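PTS system, nitrogen regulatory IIA protein (Neisseria meningitidis, PDB 2A0J) probably takes part in phosphotransfer through a phosphorylated histidine, with a role in nitrogen regulation. Local coordinates at residues E131-V136 with E140-I145; G30-R35 with A79-R84; F101-P106 with L114-K119; A64-R69 with V87-P92. One frame throughout, in Å; residues are numbered along the deposited sequence.

Contact 1. Residues E131-V136 with E140-I145; sequences ESLMTV and EEVRAI
The carboxylate of Glu141 lies flat against Val136. Val136 CB sits over one face of the group, 3.8 Å from Glu141 CD. Glu141 OE1 accepts the backbone N-H of Ser138. The two segments form a helical hairpin. Helix 127-135 and helix 139-146 run antiparallel at 165°, and the segment axes come within 9.7 Å. They are joined by a very short turn. The Ser138 bond resembles one half of a capping box at the start of the second helix. It also fixes the Glu141 carboxylate beside the turn.

The rest of the interface is apolar. Val136 is the hub. Its CB packs on Glu141 CB at 3.7 Å, and its two methyls part from there. Val136 CG2 goes to Val142 CG2 at 3.8 Å, where the two valines meet crosswise. Val136 CG1 goes to Ile145 CD1 at 3.8 Å, and here the side chains pass alongside, pointing opposite ways. Leu133 lies on the buried side, where it also touches Leu99 of strand 97-106. Its CD2 meets Val142 CG1 at 4.1 Å. On the more open side, Ile145 reaches across with an extended tip (chi2 168°). This places Ile145 CD1 3.7 Å from CB of Ser132, while Ser132 OG turns back to the carbonyl O of Ser128.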
loop_
_atom_site.group_PDB
_atom_site.type_symbol
_atom_site.label_atom_id
_atom_site.label_comp_id
_atom_site.label_asym_id
_atom_site.label_seq_id
_atom_site.Cartn_x
_atom_site.Cartn_y
_atom_site.Cartn_z
ATOM N N GLU A 131 -2.189 2.169 -15.949
ATOM C CA GLU A 131 -3.350 1.855 -16.770
ATOM C C GLU A 131 -3.710 0.378 -16.676
ATOM O O GLU A 131 -4.889 0.032 -16.636
ATOM C CB GLU A 131 -3.093 2.247 -18.227
ATOM C CG GLU A 131 -3.288 3.729 -18.500
ATOM C CD GLU A 131 -2.937 4.117 -19.921
ATOM O OE1 GLU A 131 -3.281 5.247 -20.329
ATOM O OE2 GLU A 131 -2.311 3.298 -20.625
ATOM N N SER A 132 -2.697 -0.488 -16.640
ATOM C CA SER A 132 -2.923 -1.927 -16.529
ATOM C C SER A 132 -3.519 -2.268 -15.166
ATOM O O SER A 132 -4.500 -3.012 -15.079
ATOM C CB SER A 132 -1.613 -2.697 -16.710
ATOM O OG SER A 132 -1.209 -2.694 -18.062
ATOM N N LEU A 133 -2.917 -1.722 -14.109
ATOM C CA LEU A 133 -3.380 -1.956 -12.744
ATOM C C LEU A 133 -4.824 -1.506 -12.559
ATOM O O LEU A 133 -5.505 -1.958 -11.638
ATOM C CB LEU A 133 -2.465 -1.244 -11.735
ATOM C CG LEU A 133 -1.087 -1.902 -11.567
ATOM C CD1 LEU A 133 -0.132 -0.964 -10.872
ATOM C CD2 LEU A 133 -1.226 -3.199 -10.786
ATOM N N MET A 134 -5.292 -0.623 -13.437
ATOM C CA MET A 134 -6.665 -0.142 -13.365
ATOM C C MET A 134 -7.654 -0.998 -14.162
ATOM O O MET A 134 -8.866 -0.863 -13.976
ATOM C CB MET A 134 -6.768 1.309 -13.867
ATOM C CG MET A 134 -6.223 2.364 -12.917
ATOM S SD MET A 134 -6.982 2.352 -11.282
ATOM C CE MET A 134 -8.510 3.152 -11.606
ATOM N N THR A 135 -7.162 -1.872 -15.040
ATOM C CA THR A 135 -8.072 -2.691 -15.849
ATOM C C THR A 135 -8.039 -4.208 -15.657
ATOM O O THR A 135 -9.069 -4.864 -15.808
ATOM C CB THR A 135 -7.904 -2.398 -17.368
ATOM O OG1 THR A 135 -6.573 -2.729 -17.790
ATOM C CG2 THR A 135 -8.180 -0.923 -17.655
ATOM N N VAL A 136 -6.876 -4.764 -15.326
ATOM C CA VAL A 136 -6.755 -6.209 -15.135
ATOM C C VAL A 136 -7.858 -6.757 -14.232
ATOM O O VAL A 136 -8.251 -6.120 -13.257
ATOM C CB VAL A 136 -5.365 -6.587 -14.575
ATOM C CG1 VAL A 136 -4.298 -6.197 -15.581
ATOM C CG2 VAL A 136 -5.119 -5.898 -13.239
ATOM N N GLU A 140 -3.902 -12.155 -9.736
ATOM C CA GLU A 140 -2.676 -12.755 -10.258
ATOM C C GLU A 140 -2.027 -11.793 -11.256
ATOM O O GLU A 140 -0.806 -11.643 -11.278
ATOM C CB GLU A 140 -2.959 -14.111 -10.931
ATOM C CG GLU A 140 -4.432 -14.434 -11.205
ATOM C CD GLU A 140 -5.189 -14.957 -9.985
ATOM O OE1 GLU A 140 -6.164 -14.295 -9.574
ATOM O OE2 GLU A 140 -4.814 -16.032 -9.446
ATOM N N GLU A 141 -2.844 -11.144 -12.083
ATOM C CA GLU A 141 -2.333 -10.170 -13.045
ATOM C C GLU A 141 -1.699 -9.010 -12.271
ATOM O O GLU A 141 -0.644 -8.493 -12.655
ATOM C CB GLU A 141 -3.466 -9.641 -13.933
ATOM C CG GLU A 141 -4.032 -10.667 -14.903
ATOM C CD GLU A 141 -5.371 -10.251 -15.486
ATOM O OE1 GLU A 141 -6.348 -10.150 -14.714
ATOM O OE2 GLU A 141 -5.450 -10.027 -16.714
ATOM N N VAL A 142 -2.346 -8.598 -11.180
ATOM C CA VAL A 142 -1.805 -7.518 -10.360
ATOM C C VAL A 142 -0.404 -7.876 -9.859
ATOM O O VAL A 142 0.515 -7.060 -9.936
ATOM C CB VAL A 142 -2.709 -7.225 -9.151
ATOM C CG1 VAL A 142 -2.025 -6.256 -8.204
ATOM C CG2 VAL A 142 -4.029 -6.648 -9.633
ATOM N N ARG A 143 -0.247 -9.098 -9.354
ATOM C CA ARG A 143 1.049 -9.549 -8.857
ATOM C C ARG A 143 2.079 -9.584 -9.975
ATOM O O ARG A 143 3.203 -9.117 -9.806
ATOM C CB ARG A 143 0.949 -10.950 -8.237
ATOM C CG ARG A 143 0.300 -10.998 -6.868
ATOM C CD ARG A 143 0.362 -12.396 -6.258
ATOM N NE ARG A 143 1.715 -12.810 -5.886
ATOM C CZ ARG A 143 2.552 -13.458 -6.686
ATOM N NH1 ARG A 143 2.185 -13.781 -7.917
ATOM N NH2 ARG A 143 3.761 -13.782 -6.249
ATOM N N ALA A 144 1.688 -10.149 -11.113
ATOM C CA ALA A 144 2.574 -10.257 -12.264
ATOM C C ALA A 144 3.112 -8.886 -12.647
ATOM O O ALA A 144 4.298 -8.736 -12.941
ATOM C CB ALA A 144 1.828 -10.885 -13.450
ATOM N N ILE A 145 2.242 -7.883 -12.641
ATOM C CA ILE A 145 2.663 -6.534 -12.985
ATOM C C ILE A 145 3.572 -5.949 -11.902
ATOM O O ILE A 145 4.635 -5.411 -12.200
ATOM C CB ILE A 145 1.447 -5.602 -13.184
ATOM C CG1 ILE A 145 0.587 -6.114 -14.343
ATOM C CG2 ILE A 145 1.925 -4.172 -13.441
ATOM C CD1 ILE A 145 -0.773 -5.450 -14.448
#

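Contact 2. Residues G30-R35 with A79-R84; sequences GLLLER and AFIRTR
Ala79, whose CB receives Leu32 and Leu33, is fixed by its backbone: Ala79 O accepts a hydrogen bond from Ile102 N. This bond belongs to the mixed sheet at the centre of an alpha/beta fold. Strand 77-83 lies inside the sheet, between strands 13-17 and 97-106. The last turn of helix 22-33 packs on one face of it.

The strand alternates. Ala79 and Ile81 point toward the helix. Phe80 points away, to the other face, where it meets Val142 and Leu146 of helix 139-146. Arg82 follows Phe80 on that side. Its guanidinium group reaches three carbonyl oxygens, those of Leu15, Leu133 and Val136. It thus ties the strand to strand 13-17 and to the end of helix 127-135 with the turn that follows.

The helix contact itself is purely apolar and small. Two leucines close over the methyl of Ala79. Leu33 brings CD2 to 3.9 Å from Ala79 CB. Its CA-CB bond runs along the sheet rather than at it, and the branch beyond bends in. Leu33 is buried and also rests on Ile102 and on Val44 of helix 41-52. Leu32 points toward the strand. With chi1 -65° and chi2 177° its branch is stretched forward, and its CD1 touches two residues: Ala79 CB at 4.2 Å and, one step further along the same strand face, Ile81 CD1 at 4.3 Å.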
loop_
_atom_site.group_PDB
_atom_site.type_symbol
_atom_site.label_atom_id
_atom_site.label_comp_id
_atom_site.label_asym_id
_atom_site.label_seq_id
_atom_site.Cartn_x
_atom_site.Cartn_y
_atom_site.Cartn_z
ATOM N N GLY A 30 -5.350 -1.974 8.356
ATOM C CA GLY A 30 -4.938 -2.551 9.622
ATOM C C GLY A 30 -5.429 -3.984 9.727
ATOM O O GLY A 30 -4.733 -4.870 10.228
ATOM N N LEU A 31 -6.641 -4.209 9.237
ATOM C CA LEU A 31 -7.254 -5.533 9.255
ATOM C C LEU A 31 -6.504 -6.535 8.372
ATOM O O LEU A 31 -6.274 -7.674 8.773
ATOM C CB LEU A 31 -8.719 -5.417 8.821
ATOM C CG LEU A 31 -9.589 -4.809 9.925
ATOM C CD1 LEU A 31 -10.959 -4.404 9.385
ATOM C CD2 LEU A 31 -9.710 -5.827 11.065
ATOM N N LEU A 32 -6.114 -6.101 7.176
ATOM C CA LEU A 32 -5.387 -6.952 6.242
ATOM C C LEU A 32 -4.006 -7.360 6.763
ATOM O O LEU A 32 -3.580 -8.503 6.589
ATOM C CB LEU A 32 -5.222 -6.232 4.901
ATOM C CG LEU A 32 -6.479 -5.925 4.086
ATOM C CD1 LEU A 32 -6.093 -5.150 2.844
ATOM C CD2 LEU A 32 -7.176 -7.214 3.716
ATOM N N LEU A 33 -3.307 -6.424 7.398
ATOM C CA LEU A 33 -1.973 -6.686 7.922
ATOM C C LEU A 33 -1.951 -7.149 9.386
ATOM O O LEU A 33 -0.907 -7.531 9.907
ATOM C CB LEU A 33 -1.108 -5.436 7.750
ATOM C CG LEU A 33 -1.101 -4.847 6.328
ATOM C CD1 LEU A 33 -0.033 -3.782 6.253
ATOM C CD2 LEU A 33 -0.831 -5.928 5.281
ATOM N N GLU A 34 -3.114 -7.131 10.029
ATOM C CA GLU A 34 -3.265 -7.541 11.424
ATOM C C GLU A 34 -2.705 -8.925 11.782
ATOM O O GLU A 34 -2.848 -9.893 11.034
ATOM C CB GLU A 34 -4.751 -7.498 11.800
ATOM C CG GLU A 34 -5.065 -7.971 13.209
ATOM C CD GLU A 34 -6.548 -7.939 13.521
ATOM O OE1 GLU A 34 -6.911 -8.199 14.686
ATOM O OE2 GLU A 34 -7.350 -7.660 12.607
ATOM N N ARG A 35 -2.090 -8.991 12.957
ATOM C CA ARG A 35 -1.493 -10.203 13.529
ATOM C C ARG A 35 -0.423 -10.929 12.725
ATOM O O ARG A 35 0.554 -11.403 13.297
ATOM C CB ARG A 35 -2.572 -11.203 13.921
ATOM C CG ARG A 35 -2.003 -12.388 14.675
ATOM C CD ARG A 35 -3.101 -13.175 15.345
ATOM N NE ARG A 35 -4.104 -13.610 14.380
ATOM C CZ ARG A 35 -5.229 -14.232 14.706
ATOM N NH1 ARG A 35 -5.501 -14.494 15.980
ATOM N NH2 ARG A 35 -6.080 -14.593 13.759
ATOM N N ALA A 79 0.294 -5.022 1.166
ATOM C CA ALA A 79 -1.023 -5.288 0.605
ATOM C C ALA A 79 -1.254 -4.330 -0.549
ATOM O O ALA A 79 -0.566 -3.314 -0.671
ATOM C CB ALA A 79 -2.103 -5.095 1.661
ATOM N N PHE A 80 -2.217 -4.656 -1.403
ATOM C CA PHE A 80 -2.528 -3.791 -2.527
ATOM C C PHE A 80 -4.037 -3.615 -2.610
ATOM O O PHE A 80 -4.783 -4.589 -2.497
ATOM C CB PHE A 80 -2.004 -4.389 -3.834
ATOM C CG PHE A 80 -2.151 -3.470 -5.006
ATOM C CD1 PHE A 80 -1.289 -2.387 -5.165
ATOM C CD2 PHE A 80 -3.185 -3.647 -5.922
ATOM C CE1 PHE A 80 -1.455 -1.487 -6.217
ATOM C CE2 PHE A 80 -3.360 -2.751 -6.980
ATOM C CZ PHE A 80 -2.491 -1.666 -7.126
ATOM N N ILE A 81 -4.478 -2.373 -2.805
ATOM C CA ILE A 81 -5.903 -2.067 -2.903
ATOM C C ILE A 81 -6.291 -1.245 -4.126
ATOM O O ILE A 81 -5.670 -0.227 -4.426
ATOM C CB ILE A 81 -6.403 -1.281 -1.681
ATOM C CG1 ILE A 81 -6.179 -2.086 -0.404
ATOM C CG2 ILE A 81 -7.879 -0.938 -1.867
ATOM C CD1 ILE A 81 -6.710 -1.398 0.851
ATOM N N ARG A 82 -7.336 -1.700 -4.815
ATOM C CA ARG A 82 -7.880 -1.021 -5.991
ATOM C C ARG A 82 -9.285 -0.595 -5.568
ATOM O O ARG A 82 -10.151 -1.438 -5.314
ATOM C CB ARG A 82 -7.968 -1.977 -7.186
ATOM C CG ARG A 82 -7.385 -1.433 -8.487
ATOM C CD ARG A 82 -8.443 -1.240 -9.553
ATOM N NE ARG A 82 -9.191 -2.471 -9.810
ATOM C CZ ARG A 82 -8.817 -3.426 -10.653
ATOM N NH1 ARG A 82 -7.698 -3.314 -11.346
ATOM N NH2 ARG A 82 -9.572 -4.497 -10.801
ATOM N N THR A 83 -9.495 0.715 -5.472
ATOM C CA THR A 83 -10.777 1.262 -5.048
ATOM C C THR A 83 -11.820 1.289 -6.169
ATOM O O THR A 83 -11.486 1.450 -7.341
ATOM C CB THR A 83 -10.586 2.694 -4.473
ATOM O OG1 THR A 83 -9.929 3.523 -5.443
ATOM C CG2 THR A 83 -9.729 2.648 -3.194
ATOM N N ARG A 84 -13.087 1.109 -5.806
ATOM C CA ARG A 84 -14.162 1.133 -6.791
ATOM C C ARG A 84 -14.277 2.557 -7.324
ATOM O O ARG A 84 -14.550 2.777 -8.505
ATOM C CB ARG A 84 -15.485 0.714 -6.152
ATOM C CG ARG A 84 -16.628 0.594 -7.146
ATOM C CD ARG A 84 -17.900 0.112 -6.467
ATOM N NE ARG A 84 -17.656 -1.096 -5.688
ATOM C CZ ARG A 84 -18.588 -1.747 -5.003
ATOM N NH1 ARG A 84 -19.838 -1.305 -5.000
ATOM N NH2 ARG A 84 -18.266 -2.836 -4.318
#

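Contact 3. Residues F101-P106 with L114-K119; sequences FILLVP and LEVLSK
Leu103 and Leu117 have the nearest CA atoms of the two segments, 8.5 Å apart; strand 97-106 runs one way and helix 110-124 returns in roughly the opposite direction. At that spacing the gap is filled by side chains alone. Leu103 does most of the work. Its CG stands anti to the backbone N (chi1 -179°), which throws the branch out from the sheet toward the helix. One methyl, CD2, makes both contacts. It meets Val116 CG1 at 4.2 Å, the two side chains crossing at a slant. It meets Leu117 CD2 at 4.4 Å. Val116 points at the strand from its CA. Leu117 starts out along the helix flank, and only its end turns in. The interface is small and wholly apolar, a single leucine methyl resting between two neighbouring helix residues.

This is a beta-alpha unit of an alpha/beta fold, in which the helix folds back over the face of the sheet it has just left. Leu103 is held in place by backbone bonds to Pro66 and Gly68 of the adjoining edge strand 63-70. Its neighbours Ile102 and Leu104 face the other side of the sheet, toward helix 41-52. Leu103 and Leu117 both also touch His67, which falls in the sequence pattern of the histidine probably phosphorylated in this family. Leu117 reaches Ile65 as well.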
loop_
_atom_site.group_PDB
_atom_site.type_symbol
_atom_site.label_atom_id
_atom_site.label_comp_id
_atom_site.label_asym_id
_atom_site.label_seq_id
_atom_site.Cartn_x
_atom_site.Cartn_y
_atom_site.Cartn_z
ATOM N N PHE A 101 -0.755 0.882 -2.314
ATOM C CA PHE A 101 0.149 -0.182 -1.885
ATOM C C PHE A 101 0.619 0.145 -0.454
ATOM O O PHE A 101 1.264 1.169 -0.226
ATOM C CB PHE A 101 1.353 -0.297 -2.836
ATOM C CG PHE A 101 2.183 -1.537 -2.612
ATOM C CD1 PHE A 101 2.953 -1.682 -1.456
ATOM C CD2 PHE A 101 2.151 -2.584 -3.528
ATOM C CE1 PHE A 101 3.675 -2.855 -1.213
ATOM C CE2 PHE A 101 2.870 -3.766 -3.295
ATOM C CZ PHE A 101 3.631 -3.899 -2.136
ATOM N N ILE A 102 0.277 -0.715 0.506
ATOM C CA ILE A 102 0.664 -0.493 1.902
ATOM C C ILE A 102 1.824 -1.390 2.287
ATOM O O ILE A 102 1.856 -2.558 1.918
ATOM C CB ILE A 102 -0.487 -0.788 2.891
ATOM C CG1 ILE A 102 -1.788 -0.136 2.417
ATOM C CG2 ILE A 102 -0.117 -0.277 4.274
ATOM C CD1 ILE A 102 -2.527 -0.933 1.342
ATOM N N LEU A 103 2.773 -0.840 3.033
ATOM C CA LEU A 103 3.937 -1.599 3.474
ATOM C C LEU A 103 4.249 -1.399 4.954
ATOM O O LEU A 103 4.370 -0.266 5.417
ATOM C CB LEU A 103 5.172 -1.204 2.664
ATOM C CG LEU A 103 6.432 -1.983 3.063
ATOM C CD1 LEU A 103 6.249 -3.447 2.691
ATOM C CD2 LEU A 103 7.658 -1.417 2.378
ATOM N N LEU A 104 4.378 -2.507 5.682
ATOM C CA LEU A 104 4.724 -2.484 7.109
ATOM C C LEU A 104 6.102 -3.149 7.245
ATOM O O LEU A 104 6.270 -4.325 6.914
ATOM C CB LEU A 104 3.707 -3.271 7.933
ATOM C CG LEU A 104 2.899 -2.540 9.000
ATOM C CD1 LEU A 104 2.255 -3.600 9.893
ATOM C CD2 LEU A 104 3.783 -1.606 9.831
ATOM N N VAL A 105 7.086 -2.408 7.745
ATOM C CA VAL A 105 8.427 -2.958 7.869
ATOM C C VAL A 105 8.994 -3.012 9.284
ATOM O O VAL A 105 8.625 -2.218 10.150
ATOM C CB VAL A 105 9.418 -2.165 6.976
ATOM C CG1 VAL A 105 8.982 -2.251 5.526
ATOM C CG2 VAL A 105 9.480 -0.700 7.413
ATOM N N PRO A 106 9.879 -3.984 9.547
ATOM C CA PRO A 106 10.467 -4.069 10.888
ATOM C C PRO A 106 11.398 -2.871 11.073
ATOM O O PRO A 106 11.750 -2.199 10.104
ATOM C CB PRO A 106 11.219 -5.405 10.856
ATOM C CG PRO A 106 11.535 -5.601 9.399
ATOM C CD PRO A 106 10.264 -5.145 8.726
ATOM N N LEU A 114 14.049 1.126 1.627
ATOM C CA LEU A 114 14.040 2.257 0.703
ATOM C C LEU A 114 14.083 1.705 -0.716
ATOM O O LEU A 114 13.624 2.348 -1.659
ATOM C CB LEU A 114 15.267 3.142 0.932
ATOM C CG LEU A 114 15.666 3.465 2.376
ATOM C CD1 LEU A 114 17.105 3.961 2.393
ATOM C CD2 LEU A 114 14.724 4.499 2.979
ATOM N N GLU A 115 14.642 0.504 -0.855
ATOM C CA GLU A 115 14.765 -0.156 -2.151
ATOM C C GLU A 115 13.397 -0.563 -2.669
ATOM O O GLU A 115 13.055 -0.297 -3.822
ATOM C CB GLU A 115 15.634 -1.410 -2.036
ATOM C CG GLU A 115 16.960 -1.204 -1.331
ATOM C CD GLU A 115 17.831 -0.178 -2.018
ATOM O OE1 GLU A 115 18.064 -0.321 -3.236
ATOM O OE2 GLU A 115 18.284 0.768 -1.336
ATOM N N VAL A 116 12.625 -1.223 -1.814
ATOM C CA VAL A 116 11.294 -1.673 -2.183
ATOM C C VAL A 116 10.414 -0.487 -2.558
ATOM O O VAL A 116 9.753 -0.501 -3.600
ATOM C CB VAL A 116 10.639 -2.474 -1.025
ATOM C CG1 VAL A 116 9.155 -2.689 -1.291
ATOM C CG2 VAL A 116 11.329 -3.816 -0.876
ATOM N N LEU A 117 10.413 0.538 -1.709
ATOM C CA LEU A 117 9.609 1.731 -1.948
ATOM C C LEU A 117 10.029 2.415 -3.232
ATOM O O LEU A 117 9.192 2.782 -4.058
ATOM C CB LEU A 117 9.765 2.722 -0.794
ATOM C CG LEU A 117 9.028 2.438 0.512
ATOM C CD1 LEU A 117 9.424 3.477 1.539
ATOM C CD2 LEU A 117 7.531 2.474 0.274
ATOM N N SER A 118 11.337 2.591 -3.380
ATOM C CA SER A 118 11.902 3.244 -4.549
ATOM C C SER A 118 11.555 2.510 -5.833
ATOM O O SER A 118 11.192 3.126 -6.836
ATOM C CB SER A 118 13.420 3.337 -4.407
ATOM O OG SER A 118 13.996 3.930 -5.554
ATOM N N LYS A 119 11.672 1.191 -5.814
ATOM C CA LYS A 119 11.355 0.427 -7.011
ATOM C C LYS A 119 9.888 0.566 -7.342
ATOM O O LYS A 119 9.538 0.828 -8.481
ATOM C CB LYS A 119 11.717 -1.047 -6.828
ATOM C CG LYS A 119 13.191 -1.333 -7.040
ATOM C CD LYS A 119 13.604 -0.935 -8.445
ATOM C CE LYS A 119 15.072 -1.214 -8.703
ATOM N NZ LYS A 119 15.473 -0.758 -10.065
#

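Contact 4. Residues A64-R69 with V87-P92; sequences AIPHGR and VGFDAP
Phe89 lies in the loop after strand 86-87 and sends its side chain toward the start of segment 64-69. The bond from CA to CB already points that way. Its chi1 of -139°, well off a staggered value, swings the ring so that one side of it comes over Ala64. From CG the CD2 branch is the one that makes the contact. CD2 lies 3.8 Å from Ala64 CB. CE2 comes closer, at 3.4 Å from the same Ala64 CB. The methyl of Ala64 thus sits over one face of the ring. CZ, at the tip, is 3.9 Å from Ala64 CB and also touches Pro66. There the approach is different: Pro66 CG meets the rim of the ring, close to its plane, 3.8 Å from CZ.

Other groups surround the ring: Leu25 and Phe26 of helix 22-33 and Val97 pack on it, and Lys22 makes a cation-pi contact. Lys22 NZ and Ser56 OG both bond to Phe89 O, so the backbone at this point is gripped as well.

Ala64, Ile65 and Pro66 lead into His67. His67 ND1 donates to Ile65 O at 2.7 Å, nearly straight (169°) and in the ring plane, which fixes the rotation of the imidazole. The Ala-Ile-Pro-His-Gly run belongs to the histidine signature of type 2 EIIA domains. It lies on the edge strand 63-70, which is broken there, and the histidine is probably the phosphorylation site.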
loop_
_atom_site.group_PDB
_atom_site.type_symbol
_atom_site.label_atom_id
_atom_site.label_comp_id
_atom_site.label_asym_id
_atom_site.label_seq_id
_atom_site.Cartn_x
_atom_site.Cartn_y
_atom_site.Cartn_z
ATOM N N ALA A 64 -0.501 5.839 -4.437
ATOM C CA ALA A 64 -0.037 6.155 -3.090
ATOM C C ALA A 64 0.662 4.935 -2.488
ATOM O O ALA A 64 0.429 3.794 -2.905
ATOM C CB ALA A 64 -1.216 6.584 -2.210
ATOM N N ILE A 65 1.515 5.183 -1.500
ATOM C CA ILE A 65 2.262 4.122 -0.834
ATOM C C ILE A 65 2.320 4.334 0.672
ATOM O O ILE A 65 3.367 4.671 1.217
ATOM C CB ILE A 65 3.716 4.043 -1.358
ATOM C CG1 ILE A 65 4.333 5.449 -1.394
ATOM C CG2 ILE A 65 3.745 3.391 -2.733
ATOM C CD1 ILE A 65 5.829 5.472 -1.639
ATOM N N PRO A 66 1.190 4.139 1.370
ATOM C CA PRO A 66 1.208 4.331 2.824
ATOM C C PRO A 66 2.157 3.300 3.440
ATOM O O PRO A 66 2.194 2.151 2.998
ATOM C CB PRO A 66 -0.252 4.078 3.232
ATOM C CG PRO A 66 -1.038 4.277 1.973
ATOM C CD PRO A 66 -0.141 3.708 0.907
ATOM N N HIS A 67 2.924 3.694 4.450
ATOM C CA HIS A 67 3.839 2.745 5.083
ATOM C C HIS A 67 4.173 3.096 6.539
ATOM O O HIS A 67 3.940 4.222 6.988
ATOM C CB HIS A 67 5.130 2.627 4.258
ATOM C CG HIS A 67 5.814 3.935 4.002
ATOM N ND1 HIS A 67 5.431 4.793 2.995
ATOM C CD2 HIS A 67 6.847 4.540 4.638
ATOM C CE1 HIS A 67 6.198 5.868 3.019
ATOM N NE2 HIS A 67 7.065 5.740 4.008
ATOM N N GLY A 68 4.719 2.126 7.269
ATOM C CA GLY A 68 5.072 2.340 8.663
ATOM C C GLY A 68 6.015 1.284 9.220
ATOM O O GLY A 68 6.086 0.165 8.716
ATOM N N ARG A 69 6.747 1.643 10.270
ATOM C CA ARG A 69 7.693 0.731 10.889
ATOM C C ARG A 69 7.300 0.491 12.346
ATOM O O ARG A 69 6.565 1.276 12.939
ATOM C CB ARG A 69 9.107 1.321 10.827
ATOM C CG ARG A 69 9.455 1.994 9.500
ATOM C CD ARG A 69 10.865 2.583 9.506
ATOM N NE ARG A 69 11.016 3.669 8.536
ATOM C CZ ARG A 69 11.015 3.524 7.212
ATOM N NH1 ARG A 69 10.873 2.325 6.660
ATOM N NH2 ARG A 69 11.152 4.587 6.429
ATOM N N VAL A 87 -10.350 8.051 -4.152
ATOM C CA VAL A 87 -10.443 8.563 -2.787
ATOM C C VAL A 87 -9.546 9.774 -2.581
ATOM O O VAL A 87 -8.385 9.766 -2.991
ATOM C CB VAL A 87 -10.051 7.461 -1.760
ATOM C CG1 VAL A 87 -9.747 8.073 -0.400
ATOM C CG2 VAL A 87 -11.178 6.457 -1.633
ATOM N N GLY A 88 -10.099 10.817 -1.962
ATOM C CA GLY A 88 -9.329 12.025 -1.688
ATOM C C GLY A 88 -8.198 11.637 -0.762
ATOM O O GLY A 88 -8.432 11.279 0.388
ATOM N N PHE A 89 -6.972 11.701 -1.268
ATOM C CA PHE A 89 -5.800 11.297 -0.503
ATOM C C PHE A 89 -4.895 12.454 -0.108
ATOM O O PHE A 89 -3.797 12.229 0.404
ATOM C CB PHE A 89 -4.979 10.303 -1.328
ATOM C CG PHE A 89 -4.438 9.153 -0.536
ATOM C CD1 PHE A 89 -5.265 8.093 -0.169
ATOM C CD2 PHE A 89 -3.097 9.124 -0.151
ATOM C CE1 PHE A 89 -4.761 7.015 0.574
ATOM C CE2 PHE A 89 -2.581 8.055 0.595
ATOM C CZ PHE A 89 -3.411 7.000 0.957
ATOM N N ASP A 90 -5.337 13.683 -0.349
ATOM C CA ASP A 90 -4.530 14.847 -0.014
ATOM C C ASP A 90 -3.207 14.758 -0.781
ATOM O O ASP A 90 -2.183 15.280 -0.346
ATOM C CB ASP A 90 -4.273 14.896 1.498
ATOM C CG ASP A 90 -5.554 14.716 2.321
ATOM O OD1 ASP A 90 -5.973 13.558 2.553
ATOM O OD2 ASP A 90 -6.157 15.736 2.725
ATOM N N ALA A 91 -3.255 14.090 -1.934
ATOM C CA ALA A 91 -2.093 13.891 -2.798
ATOM C C ALA A 91 -1.372 15.174 -3.219
ATOM O O ALA A 91 -1.950 16.263 -3.199
ATOM C CB ALA A 91 -2.509 13.112 -4.036
ATOM N N PRO A 92 -0.094 15.048 -3.625
ATOM C CA PRO A 92 0.765 16.156 -4.066
ATOM C C PRO A 92 0.290 16.916 -5.310
ATOM O O PRO A 92 0.708 18.054 -5.529
ATOM C CB PRO A 92 2.120 15.477 -4.296
ATOM C CG PRO A 92 2.091 14.324 -3.372
ATOM C CD PRO A 92 0.687 13.800 -3.550
#

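How the contacts relate
From the N terminus, helix 22-33 gives the first half of contact 2 and strand 63-70 the first half of contact 4. Segment 79-84 then closes contact 2, and segment 87-92 closes contact 4, so the two loops cross. Contact 3 follows as a short local closure between strand 97-106 and helix 110-124. Contact 1 comes last, a hairpin near the C terminus. Contacts 2, 3 and 4 share one sheet. Contact 2 covers one face of it and contact 3 the other. Strand 97-106 lies between the strands of contacts 2 and 4 and bonds to both. Contact 1 joins this core through Phe80 and Arg82 of contact 2.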